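Long-range contact in aldehyde dehydrogenase (Anabaena variabilis, PDB 4H7N), which probably oxidises aldehydes to carboxylic acids with NAD+ as the cofactor: residues I22-C34 with V189-Y202. Numbering follows the deposited sequence.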
loop_
_atom_site.group_PDB
_atom_site.type_symbol
_atom_site.label_atom_id
_atom_site.label_comp_id
_atom_site.label_asym_id
_atom_site.label_seq_id
_atom_site.Cartn_x
_atom_site.Cartn_y
_atom_site.Cartn_z
ATOM N N ILE A 22 10.927 10.543 -30.945
ATOM C CA ILE A 22 9.675 10.615 -30.220
ATOM C C ILE A 22 9.483 12.064 -29.795
ATOM O O ILE A 22 10.450 12.821 -29.760
ATOM C CB ILE A 22 9.715 9.688 -28.982
ATOM C CG1 ILE A 22 10.853 10.045 -28.037
ATOM C CG2 ILE A 22 9.812 8.225 -29.415
ATOM C CD1 ILE A 22 10.889 9.127 -26.847
ATOM N N ILE A 23 8.252 12.427 -29.470
ATOM C CA ILE A 23 7.833 13.773 -29.173
ATOM C C ILE A 23 7.131 13.876 -27.822
ATOM O O ILE A 23 5.970 13.660 -27.743
ATOM C CB ILE A 23 6.806 14.290 -30.213
ATOM C CG1 ILE A 23 7.233 13.935 -31.618
ATOM C CG2 ILE A 23 6.610 15.804 -30.115
ATOM C CD1 ILE A 23 8.477 14.614 -32.020
ATOM N N PRO A 24 7.834 14.295 -26.779
ATOM C CA PRO A 24 7.169 14.262 -25.491
ATOM C C PRO A 24 6.146 15.370 -25.345
ATOM O O PRO A 24 6.349 16.472 -25.823
ATOM C CB PRO A 24 8.303 14.390 -24.475
ATOM C CG PRO A 24 9.524 14.754 -25.229
ATOM C CD PRO A 24 9.256 14.637 -26.699
ATOM N N PRO A 25 5.013 15.080 -24.704
ATOM C CA PRO A 25 4.042 16.177 -24.580
ATOM C C PRO A 25 4.448 17.130 -23.479
ATOM O O PRO A 25 4.803 16.673 -22.386
ATOM C CB PRO A 25 2.754 15.443 -24.184
ATOM C CG PRO A 25 3.219 14.200 -23.510
ATOM C CD PRO A 25 4.560 13.850 -24.058
ATOM N N PRO A 26 4.356 18.443 -23.728
ATOM C CA PRO A 26 4.528 19.436 -22.639
ATOM C C PRO A 26 3.502 19.299 -21.512
ATOM O O PRO A 26 2.411 18.766 -21.741
ATOM C CB PRO A 26 4.281 20.774 -23.333
ATOM C CG PRO A 26 4.384 20.483 -24.808
ATOM C CD PRO A 26 3.991 19.068 -25.012
ATOM N N PRO A 27 3.824 19.823 -20.310
ATOM C CA PRO A 27 2.888 19.670 -19.181
ATOM C C PRO A 27 1.426 19.954 -19.554
ATOM O O PRO A 27 0.563 19.181 -19.190
ATOM C CB PRO A 27 3.429 20.678 -18.150
ATOM C CG PRO A 27 4.906 20.662 -18.415
ATOM C CD PRO A 27 5.063 20.517 -19.904
ATOM N N ARG A 28 1.184 21.014 -20.314
ATOM C CA ARG A 28 -0.183 21.426 -20.712
ATOM C C ARG A 28 -0.909 20.366 -21.595
ATOM O O ARG A 28 -2.056 19.996 -21.354
ATOM C CB ARG A 28 -0.116 22.785 -21.432
ATOM C CG ARG A 28 -1.352 23.657 -21.296
ATOM C CD ARG A 28 -1.036 25.126 -21.602
ATOM N NE ARG A 28 -2.173 26.009 -21.318
ATOM C CZ ARG A 28 -3.236 26.178 -22.110
ATOM N NH1 ARG A 28 -3.351 25.526 -23.270
ATOM N NH2 ARG A 28 -4.204 27.011 -21.738
ATOM N N LEU A 29 -0.226 19.862 -22.589
ATOM C CA LEU A 29 -0.760 18.768 -23.405
ATOM C C LEU A 29 -0.913 17.430 -22.659
ATOM O O LEU A 29 -1.839 16.664 -22.909
ATOM C CB LEU A 29 0.159 18.532 -24.596
ATOM C CG LEU A 29 -0.204 17.362 -25.522
ATOM C CD1 LEU A 29 -1.634 17.558 -25.983
ATOM C CD2 LEU A 29 0.757 17.296 -26.711
ATOM N N LEU A 30 0.040 17.094 -21.802
ATOM C CA LEU A 30 -0.083 15.887 -21.034
ATOM C C LEU A 30 -1.337 15.912 -20.148
ATOM O O LEU A 30 -2.105 14.934 -20.075
ATOM C CB LEU A 30 1.174 15.685 -20.205
ATOM C CG LEU A 30 1.182 14.371 -19.462
ATOM C CD1 LEU A 30 0.940 13.172 -20.382
ATOM C CD2 LEU A 30 2.529 14.270 -18.776
ATOM N N ALA A 31 -1.576 17.048 -19.516
ATOM C CA ALA A 31 -2.745 17.238 -18.630
ATOM C C ALA A 31 -4.052 17.066 -19.402
ATOM O O ALA A 31 -5.033 16.513 -18.921
ATOM C CB ALA A 31 -2.697 18.639 -18.019
ATOM N N GLN A 32 -4.060 17.597 -20.593
ATOM C CA GLN A 32 -5.175 17.449 -21.507
ATOM C C GLN A 32 -5.453 16.008 -21.831
ATOM O O GLN A 32 -6.585 15.588 -21.754
ATOM C CB GLN A 32 -4.859 18.250 -22.772
ATOM C CG GLN A 32 -5.905 18.346 -23.868
ATOM C CD GLN A 32 -5.380 19.217 -25.017
ATOM O OE1 GLN A 32 -5.003 20.379 -24.793
ATOM N NE2 GLN A 32 -5.300 18.648 -26.232
ATOM N N GLN A 33 -4.431 15.214 -22.156
ATOM C CA GLN A 33 -4.654 13.789 -22.474
ATOM C C GLN A 33 -5.112 12.980 -21.259
ATOM O O GLN A 33 -5.907 12.061 -21.402
ATOM C CB GLN A 33 -3.403 13.145 -23.036
ATOM C CG GLN A 33 -2.898 13.788 -24.311
ATOM C CD GLN A 33 -1.645 13.099 -24.775
ATOM O OE1 GLN A 33 -0.535 13.632 -24.644
ATOM N NE2 GLN A 33 -1.804 11.885 -25.281
ATOM N N CYS A 34 -4.612 13.310 -20.069
ATOM C CA CYS A 34 -5.084 12.652 -18.863
ATOM C C CYS A 34 -6.585 12.933 -18.615
ATOM O O CYS A 34 -7.360 12.028 -18.242
ATOM C CB CYS A 34 -4.226 13.057 -17.669
ATOM S SG CYS A 34 -2.550 12.382 -17.814
ATOM N N VAL A 189 2.045 7.551 -23.921
ATOM C CA VAL A 189 2.753 8.814 -24.056
ATOM C C VAL A 189 4.242 8.526 -24.106
ATOM O O VAL A 189 4.724 7.577 -23.527
ATOM C CB VAL A 189 2.424 9.830 -22.955
ATOM C CG1 VAL A 189 0.929 10.165 -22.965
ATOM C CG2 VAL A 189 2.780 9.314 -21.602
ATOM N N GLU A 190 4.964 9.361 -24.813
ATOM C CA GLU A 190 6.406 9.174 -25.030
ATOM C C GLU A 190 7.172 10.204 -24.237
ATOM O O GLU A 190 6.699 11.346 -24.067
ATOM C CB GLU A 190 6.721 9.405 -26.506
ATOM C CG GLU A 190 6.269 8.278 -27.408
ATOM C CD GLU A 190 6.213 8.687 -28.894
ATOM O OE1 GLU A 190 6.360 9.925 -29.231
ATOM O OE2 GLU A 190 6.033 7.742 -29.723
ATOM N N GLY A 191 8.366 9.849 -23.790
ATOM C CA GLY A 191 9.202 10.841 -23.175
ATOM C C GLY A 191 10.199 10.232 -22.268
ATOM O O GLY A 191 10.174 9.027 -22.053
ATOM N N GLY A 192 11.080 11.082 -21.737
ATOM C CA GLY A 192 12.056 10.636 -20.754
ATOM C C GLY A 192 11.589 10.862 -19.351
ATOM O O GLY A 192 10.408 10.980 -19.091
ATOM N N GLY A 193 12.549 10.957 -18.438
ATOM C CA GLY A 193 12.276 11.073 -17.035
ATOM C C GLY A 193 11.416 12.261 -16.672
ATOM O O GLY A 193 10.576 12.161 -15.784
ATOM N N GLU A 194 11.612 13.388 -17.345
ATOM C CA GLU A 194 10.841 14.588 -17.056
ATOM C C GLU A 194 9.374 14.368 -17.374
ATOM O O GLU A 194 8.533 14.821 -16.649
ATOM C CB GLU A 194 11.340 15.797 -17.844
ATOM C CG GLU A 194 10.532 17.090 -17.579
ATOM C CD GLU A 194 10.646 17.658 -16.142
ATOM O OE1 GLU A 194 11.395 17.112 -15.293
ATOM O OE2 GLU A 194 9.996 18.686 -15.848
ATOM N N THR A 195 9.068 13.677 -18.465
ATOM C CA THR A 195 7.662 13.396 -18.769
ATOM C C THR A 195 7.037 12.483 -17.721
ATOM O O THR A 195 5.878 12.636 -17.355
ATOM C CB THR A 195 7.555 12.769 -20.142
ATOM O OG1 THR A 195 8.095 13.672 -21.077
ATOM C CG2 THR A 195 6.101 12.471 -20.496
ATOM N N GLY A 196 7.819 11.528 -17.247
ATOM C CA GLY A 196 7.396 10.658 -16.148
ATOM C C GLY A 196 7.075 11.436 -14.884
ATOM O O GLY A 196 6.017 11.233 -14.229
ATOM N N ALA A 197 7.981 12.327 -14.513
ATOM C CA ALA A 197 7.731 13.199 -13.383
ATOM C C ALA A 197 6.461 14.004 -13.563
ATOM O O ALA A 197 5.650 14.097 -12.623
ATOM C CB ALA A 197 8.935 14.132 -13.130
ATOM N N ASN A 198 6.271 14.595 -14.749
ATOM C CA ASN A 198 5.035 15.339 -15.020
ATOM C C ASN A 198 3.736 14.513 -14.861
ATOM O O ASN A 198 2.768 14.963 -14.273
ATOM C CB ASN A 198 5.051 15.986 -16.402
ATOM C CG ASN A 198 6.030 17.148 -16.493
ATOM O OD1 ASN A 198 6.387 17.763 -15.480
ATOM N ND2 ASN A 198 6.489 17.446 -17.712
ATOM N N LEU A 199 3.739 13.293 -15.392
ATOM C CA LEU A 199 2.600 12.397 -15.293
ATOM C C LEU A 199 2.167 12.123 -13.904
ATOM O O LEU A 199 0.978 11.990 -13.664
ATOM C CB LEU A 199 2.959 11.062 -15.973
ATOM C CG LEU A 199 1.881 10.007 -16.076
ATOM C CD1 LEU A 199 0.744 10.572 -16.919
ATOM C CD2 LEU A 199 2.513 8.771 -16.700
ATOM N N ILE A 200 3.111 12.005 -12.974
ATOM C CA ILE A 200 2.752 11.753 -11.577
ATOM C C ILE A 200 1.848 12.855 -11.019
ATOM O O ILE A 200 0.982 12.582 -10.134
ATOM C CB ILE A 200 4.019 11.574 -10.718
ATOM C CG1 ILE A 200 4.763 10.308 -11.146
ATOM C CG2 ILE A 200 3.693 11.562 -9.242
ATOM C CD1 ILE A 200 6.188 10.226 -10.623
ATOM N N ASN A 201 2.001 14.082 -11.517
ATOM C CA ASN A 201 1.063 15.147 -11.134
ATOM C C ASN A 201 -0.372 15.003 -11.568
ATOM O O ASN A 201 -1.182 15.708 -11.015
ATOM C CB ASN A 201 1.525 16.516 -11.520
ATOM C CG ASN A 201 2.839 16.860 -10.891
ATOM O OD1 ASN A 201 3.130 16.464 -9.767
ATOM N ND2 ASN A 201 3.687 17.511 -11.662
ATOM N N TYR A 202 -0.695 14.098 -12.495
ATOM C CA TYR A 202 -2.042 14.039 -13.078
ATOM C C TYR A 202 -2.871 12.775 -12.760
ATOM O O TYR A 202 -4.075 12.742 -13.043
ATOM C CB TYR A 202 -1.968 14.213 -14.604
ATOM C CG TYR A 202 -1.233 15.476 -14.982
ATOM C CD1 TYR A 202 -1.681 16.732 -14.536
ATOM C CD2 TYR A 202 -0.048 15.425 -15.683
ATOM C CE1 TYR A 202 -0.966 17.901 -14.826
ATOM C CE2 TYR A 202 0.668 16.580 -15.996
ATOM C CZ TYR A 202 0.217 17.813 -15.556
ATOM O OH TYR A 202 0.939 18.948 -15.873
HETATM O O HOH W 1 3.810 11.417 -26.648
#
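The strand-turn-helix unit of what is probably the Rossmann-like NAD-binding domain, strand 186-188 leading through G191 and G192 into helix 193-200, is where E190 and the helix after it meet the proline-rich run P24-P27 and helix 27-34. One direct hydrogen bond spans the contact: I23 N donates to E190 OE1 at 3.1 Å, nearly straight at 169°, reaching the carboxylate on its anti side and 30° out of its plane. Beside that bond the E190 chain, extended beyond CG, runs obliquely across I22, whose CB lies 3.4 Å from the same OE1. Cut back to an alanine, E190 would lose its carboxylate, which is likely to leave I23 N without this acceptor and open a gap beside I22. A water accepts from E190 N and donates weakly to I23 O, while E190 O, buried without a hydrogen-bonding partner, faces P24 CA at 3.3 Å in a CA-H...O contact. G191, G193 and G196, in the turn and the start of helix 193-200, are spaced as in a GxGxxG sequence, consistent with a Rossmann-type crossover; at G191 any CB would jam against the preceding carbonyl and T195 OG1. Farther along, helix segments 27-34 and 193-200 cross at -50°. With CG anti to the backbone N, L30 spreads its methyls across the facing segment: CD1 meets V189 CG1, and CD2 lies 3.7 Å from L199 N and at the edge of the Y202 ring. A31 CB sits over one face of that ring, 4.0 Å from its centroid, in a CH-pi contact, and C34 SG packs obliquely beside it, 3.7 Å from Y202 CB.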